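Local coordinates for lipolytic enzyme, G-D-S-L family (Bacteroides thetaiotaomicron, PDB 7BR2), which is a gut microbial serine esterase of the SGNH/GDSL hydrolase family that metabolizes the drug diltiazem, at residues 315-327 / 334-346. Numbering follows the deposited sequence.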
loop_
_atom_site.group_PDB
_atom_site.type_symbol
_atom_site.label_atom_id
_atom_site.label_comp_id
_atom_site.label_asym_id
_atom_site.label_seq_id
_atom_site.Cartn_x
_atom_site.Cartn_y
_atom_site.Cartn_z
ATOM N N LYS A 315 -18.564 30.907 -1.253
ATOM C CA LYS A 315 -18.875 29.606 -0.697
ATOM C C LYS A 315 -18.844 28.601 -1.833
ATOM O O LYS A 315 -19.479 28.814 -2.877
ATOM C CB LYS A 315 -20.230 29.598 -0.010
ATOM C CG LYS A 315 -20.466 28.327 0.760
ATOM C CD LYS A 315 -21.788 28.358 1.486
ATOM C CE LYS A 315 -22.694 29.485 1.039
ATOM N NZ LYS A 315 -23.629 29.859 2.144
ATOM N N LEU A 316 -18.041 27.556 -1.648
ATOM C CA LEU A 316 -17.910 26.488 -2.624
ATOM C C LEU A 316 -18.949 25.422 -2.328
ATOM O O LEU A 316 -19.007 24.904 -1.209
ATOM C CB LEU A 316 -16.513 25.878 -2.583
ATOM C CG LEU A 316 -16.396 24.576 -3.380
ATOM C CD1 LEU A 316 -16.694 24.797 -4.861
ATOM C CD2 LEU A 316 -15.034 23.954 -3.181
ATOM N N LEU A 317 -19.772 25.111 -3.326
ATOM C CA LEU A 317 -20.699 23.996 -3.277
ATOM C C LEU A 317 -20.436 23.079 -4.463
ATOM O O LEU A 317 -20.119 23.544 -5.559
ATOM C CB LEU A 317 -22.155 24.468 -3.305
ATOM C CG LEU A 317 -22.671 25.372 -2.184
ATOM C CD1 LEU A 317 -22.570 26.812 -2.602
ATOM C CD2 LEU A 317 -24.105 25.025 -1.848
ATOM N N ILE A 318 -20.523 21.775 -4.240
ATOM C CA ILE A 318 -20.415 20.807 -5.321
ATOM C C ILE A 318 -21.639 19.917 -5.227
ATOM O O ILE A 318 -21.901 19.332 -4.166
ATOM C CB ILE A 318 -19.123 19.984 -5.241
ATOM C CG1 ILE A 318 -17.909 20.921 -5.245
ATOM C CG2 ILE A 318 -19.051 18.998 -6.421
ATOM C CD1 ILE A 318 -16.569 20.231 -5.406
ATOM N N ASP A 319 -22.403 19.837 -6.317
ATOM C CA ASP A 319 -23.676 19.117 -6.320
ATOM C C ASP A 319 -24.563 19.554 -5.154
ATOM O O ASP A 319 -25.224 18.740 -4.506
ATOM C CB ASP A 319 -23.458 17.602 -6.316
ATOM C CG ASP A 319 -23.221 17.051 -7.707
ATOM O OD1 ASP A 319 -23.236 17.850 -8.666
ATOM O OD2 ASP A 319 -23.031 15.820 -7.836
ATOM N N ASP A 320 -24.497 20.848 -4.834
ATOM C CA ASP A 320 -25.307 21.518 -3.814
ATOM C C ASP A 320 -24.924 21.145 -2.383
ATOM O O ASP A 320 -25.721 21.350 -1.455
ATOM C CB ASP A 320 -26.811 21.294 -4.037
ATOM C CG ASP A 320 -27.667 22.401 -3.401
ATOM O OD1 ASP A 320 -27.294 23.588 -3.514
ATOM O OD2 ASP A 320 -28.716 22.092 -2.794
ATOM N N GLN A 321 -23.719 20.627 -2.163
ATOM C CA GLN A 321 -23.224 20.368 -0.817
ATOM C C GLN A 321 -22.161 21.403 -0.481
ATOM O O GLN A 321 -21.166 21.541 -1.203
ATOM C CB GLN A 321 -22.651 18.961 -0.673
ATOM C CG GLN A 321 -23.427 18.082 0.323
ATOM C CD GLN A 321 -23.316 18.552 1.789
ATOM O OE1 GLN A 321 -22.229 18.891 2.296
ATOM N NE2 GLN A 321 -24.466 18.570 2.476
ATOM N N GLU A 322 -22.367 22.112 0.621
ATOM C CA GLU A 322 -21.412 23.118 1.036
ATOM C C GLU A 322 -20.098 22.458 1.422
ATOM O O GLU A 322 -20.064 21.547 2.246
ATOM C CB GLU A 322 -21.990 23.928 2.196
ATOM C CG GLU A 322 -21.020 24.925 2.793
ATOM C CD GLU A 322 -21.708 25.967 3.667
ATOM O OE1 GLU A 322 -22.963 25.987 3.724
ATOM O OE2 GLU A 322 -20.985 26.781 4.282
ATOM N N ILE A 323 -19.014 22.936 0.829
ATOM C CA ILE A 323 -17.684 22.424 1.104
ATOM C C ILE A 323 -16.941 23.313 2.094
ATOM O O ILE A 323 -16.297 22.815 3.021
ATOM C CB ILE A 323 -16.901 22.300 -0.221
ATOM C CG1 ILE A 323 -17.739 21.570 -1.276
ATOM C CG2 ILE A 323 -15.545 21.670 0.016
ATOM C CD1 ILE A 323 -18.114 20.132 -0.896
ATOM N N GLY A 324 -17.033 24.623 1.903
ATOM C CA GLY A 324 -16.367 25.584 2.756
ATOM C C GLY A 324 -16.443 26.967 2.142
ATOM O O GLY A 324 -17.093 27.193 1.109
ATOM N N THR A 325 -15.759 27.897 2.794
ATOM C CA THR A 325 -15.724 29.278 2.338
ATOM C C THR A 325 -14.280 29.718 2.162
ATOM O O THR A 325 -13.422 29.444 3.010
ATOM C CB THR A 325 -16.467 30.197 3.313
ATOM O OG1 THR A 325 -17.844 29.802 3.371
ATOM C CG2 THR A 325 -16.398 31.643 2.855
ATOM N N TRP A 326 -14.017 30.385 1.042
ATOM C CA TRP A 326 -12.683 30.853 0.712
ATOM C C TRP A 326 -12.764 32.287 0.208
ATOM O O TRP A 326 -13.772 32.706 -0.373
ATOM C CB TRP A 326 -12.021 29.984 -0.370
ATOM C CG TRP A 326 -11.471 28.641 0.069
ATOM C CD1 TRP A 326 -10.181 28.354 0.422
ATOM C CD2 TRP A 326 -12.194 27.408 0.172
ATOM N NE1 TRP A 326 -10.060 27.022 0.743
ATOM C CE2 TRP A 326 -11.283 26.421 0.600
ATOM C CE3 TRP A 326 -13.527 27.043 -0.048
ATOM C CZ2 TRP A 326 -11.662 25.099 0.809
ATOM C CZ3 TRP A 326 -13.899 25.733 0.159
ATOM C CH2 TRP A 326 -12.973 24.776 0.582
ATOM N N ASP A 327 -11.684 33.029 0.405
ATOM C CA ASP A 327 -11.529 34.280 -0.313
ATOM C C ASP A 327 -11.011 34.016 -1.718
ATOM O O ASP A 327 -10.245 33.077 -1.957
ATOM C CB ASP A 327 -10.592 35.235 0.407
ATOM C CG ASP A 327 -10.542 36.577 -0.273
ATOM O OD1 ASP A 327 -9.828 36.691 -1.294
ATOM O OD2 ASP A 327 -11.263 37.498 0.169
ATOM N N GLY A 334 -5.516 28.668 -6.147
ATOM C CA GLY A 334 -5.859 27.279 -6.380
ATOM C C GLY A 334 -6.099 26.574 -5.056
ATOM O O GLY A 334 -5.258 26.656 -4.157
ATOM N N ILE A 335 -7.214 25.868 -4.910
ATOM C CA ILE A 335 -7.478 25.085 -3.708
ATOM C C ILE A 335 -7.508 23.604 -4.082
ATOM O O ILE A 335 -7.835 23.230 -5.217
ATOM C CB ILE A 335 -8.781 25.504 -3.003
ATOM C CG1 ILE A 335 -9.963 25.395 -3.957
ATOM C CG2 ILE A 335 -8.658 26.918 -2.451
ATOM C CD1 ILE A 335 -11.279 25.552 -3.260
ATOM N N ASN A 336 -7.102 22.759 -3.136
ATOM C CA ASN A 336 -7.042 21.317 -3.364
ATOM C C ASN A 336 -8.375 20.682 -2.974
ATOM O O ASN A 336 -8.702 20.574 -1.785
ATOM C CB ASN A 336 -5.888 20.693 -2.581
ATOM C CG ASN A 336 -5.682 19.241 -2.929
ATOM O OD1 ASN A 336 -6.328 18.716 -3.846
ATOM N ND2 ASN A 336 -4.750 18.591 -2.235
ATOM N N LEU A 337 -9.159 20.277 -3.973
ATOM C CA LEU A 337 -10.415 19.597 -3.666
ATOM C C LEU A 337 -10.180 18.231 -3.017
ATOM O O LEU A 337 -11.030 17.758 -2.259
ATOM C CB LEU A 337 -11.262 19.446 -4.926
ATOM C CG LEU A 337 -11.730 20.744 -5.577
ATOM C CD1 LEU A 337 -12.617 20.423 -6.766
ATOM C CD2 LEU A 337 -12.451 21.607 -4.552
ATOM N N ALA A 338 -9.031 17.596 -3.271
ATOM C CA ALA A 338 -8.733 16.300 -2.663
ATOM C C ALA A 338 -8.513 16.359 -1.151
ATOM O O ALA A 338 -8.457 15.298 -0.517
ATOM C CB ALA A 338 -7.508 15.684 -3.325
ATOM N N ALA A 339 -8.366 17.546 -0.559
ATOM C CA ALA A 339 -8.277 17.689 0.890
ATOM C C ALA A 339 -9.615 18.050 1.523
ATOM O O ALA A 339 -9.693 18.214 2.748
ATOM C CB ALA A 339 -7.227 18.743 1.261
ATOM N N GLU A 340 -10.672 18.160 0.729
ATOM C CA GLU A 340 -11.990 18.562 1.212
ATOM C C GLU A 340 -12.868 17.311 1.239
ATOM O O GLU A 340 -13.436 16.919 0.215
ATOM C CB GLU A 340 -12.571 19.651 0.311
ATOM C CG GLU A 340 -11.677 20.873 0.188
ATOM C CD GLU A 340 -11.414 21.528 1.532
ATOM O OE1 GLU A 340 -12.314 21.488 2.398
ATOM O OE2 GLU A 340 -10.307 22.081 1.723
ATOM N N SER A 341 -12.971 16.679 2.411
ATOM C CA SER A 341 -13.673 15.401 2.514
ATOM C C SER A 341 -15.169 15.520 2.234
ATOM O O SER A 341 -15.845 14.495 2.094
ATOM C CB SER A 341 -13.440 14.792 3.900
ATOM O OG SER A 341 -14.317 15.382 4.842
ATOM N N LYS A 342 -15.701 16.731 2.157
ATOM C CA LYS A 342 -17.127 16.888 1.930
ATOM C C LYS A 342 -17.530 16.834 0.460
ATOM O O LYS A 342 -18.732 16.827 0.178
ATOM C CB LYS A 342 -17.602 18.200 2.542
ATOM C CG LYS A 342 -17.508 18.245 4.052
ATOM C CD LYS A 342 -17.930 19.623 4.540
ATOM C CE LYS A 342 -17.681 19.832 6.023
ATOM N NZ LYS A 342 -18.898 20.338 6.735
ATOM N N THR A 343 -16.582 16.803 -0.481
ATOM C CA THR A 343 -16.980 16.770 -1.885
ATOM C C THR A 343 -17.638 15.433 -2.205
ATOM O O THR A 343 -17.324 14.408 -1.585
ATOM C CB THR A 343 -15.802 16.996 -2.835
ATOM O OG1 THR A 343 -15.000 15.817 -2.945
ATOM C CG2 THR A 343 -14.934 18.170 -2.361
ATOM N N PRO A 344 -18.564 15.422 -3.164
ATOM C CA PRO A 344 -19.196 14.153 -3.549
ATOM C C PRO A 344 -18.212 13.139 -4.085
ATOM O O PRO A 344 -18.335 11.954 -3.764
ATOM C CB PRO A 344 -20.219 14.584 -4.606
ATOM C CG PRO A 344 -20.516 16.007 -4.243
ATOM C CD PRO A 344 -19.197 16.572 -3.810
ATOM N N GLN A 345 -17.224 13.573 -4.875
ATOM C CA GLN A 345 -16.232 12.643 -5.395
ATOM C C GLN A 345 -15.352 12.083 -4.282
ATOM O O GLN A 345 -14.873 10.948 -4.387
ATOM C CB GLN A 345 -15.364 13.296 -6.483
ATOM C CG GLN A 345 -14.498 14.480 -6.038
ATOM C CD GLN A 345 -15.100 15.856 -6.355
ATOM O OE1 GLN A 345 -16.305 16.081 -6.208
ATOM N NE2 GLN A 345 -14.238 16.796 -6.742
ATOM N N TYR A 346 -15.122 12.851 -3.212
ATOM C CA TYR A 346 -14.370 12.303 -2.088
ATOM C C TYR A 346 -15.215 11.304 -1.309
ATOM O O TYR A 346 -14.698 10.290 -0.841
ATOM C CB TYR A 346 -13.858 13.407 -1.159
ATOM C CG TYR A 346 -12.716 12.922 -0.287
ATOM C CD1 TYR A 346 -11.409 12.916 -0.761
ATOM C CD2 TYR A 346 -12.954 12.398 0.985
ATOM C CE1 TYR A 346 -10.368 12.453 0.016
ATOM C CE2 TYR A 346 -11.917 11.920 1.769
ATOM C CZ TYR A 346 -10.628 11.955 1.278
ATOM O OH TYR A 346 -9.575 11.511 2.044
HETATM O O HOH W 1 -13.311 23.257 4.077
#
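Trp-326 and Ile-335 meet through a CH-pi contact: Ile-335 CG2 sits 3.8 Å from the centroid of the five-membered ring, 27° off its normal, while CD1 of the same side chain reaches over the middle of the indole on that face. With its CG1 set between backbone N and carbonyl carbon (chi1 57°), Ile-335 lays both methyls against the ring. Glu-340 comes to the indole from another direction, its carboxylate carbon in the ring plane at the edge and OE2 3.4 Å from Trp-326 CZ2; the two flat groups stand nearly perpendicular, at 86°. Mostly aliphatic contacts continue along the hairpin. Leu-316 CD2 touches Leu-337 CD2 at 3.7 Å, and Ile-318 CD1 touches both Leu-337 CD1 and Thr-343 CG2. Ile-318 CG2, anti to the backbone N, packs 3.6 Å from Pro-344 CD, and Asp-319 CB adds to the proline's cover. Ile-323 spreads its two branches, CG2 against Glu-340 CB at 3.6 Å and CD1 beside the carbonyl of Lys-342, whose aliphatic chain runs past Glu-322 O. The polar link is a single water, which donates to Glu-340 OE1 (2.6 Å) and to Ile-323 O. Asp-319 forms a salt bridge with Arg-443 and accepts from Lys-444 N, tying the turn to strand 443-449. Thr-343 is the N-cap of helix 344-377, its OG1 accepting from Tyr-346 N. The arrangement is a beta hairpin, closed by a type I' turn at 318-321 at one margin of an antiparallel sheet, packed against strand 335-336 of a second, mixed sheet and the loop leading into the long helix, consistent with two sheets stacked face to face, as in a beta sandwich.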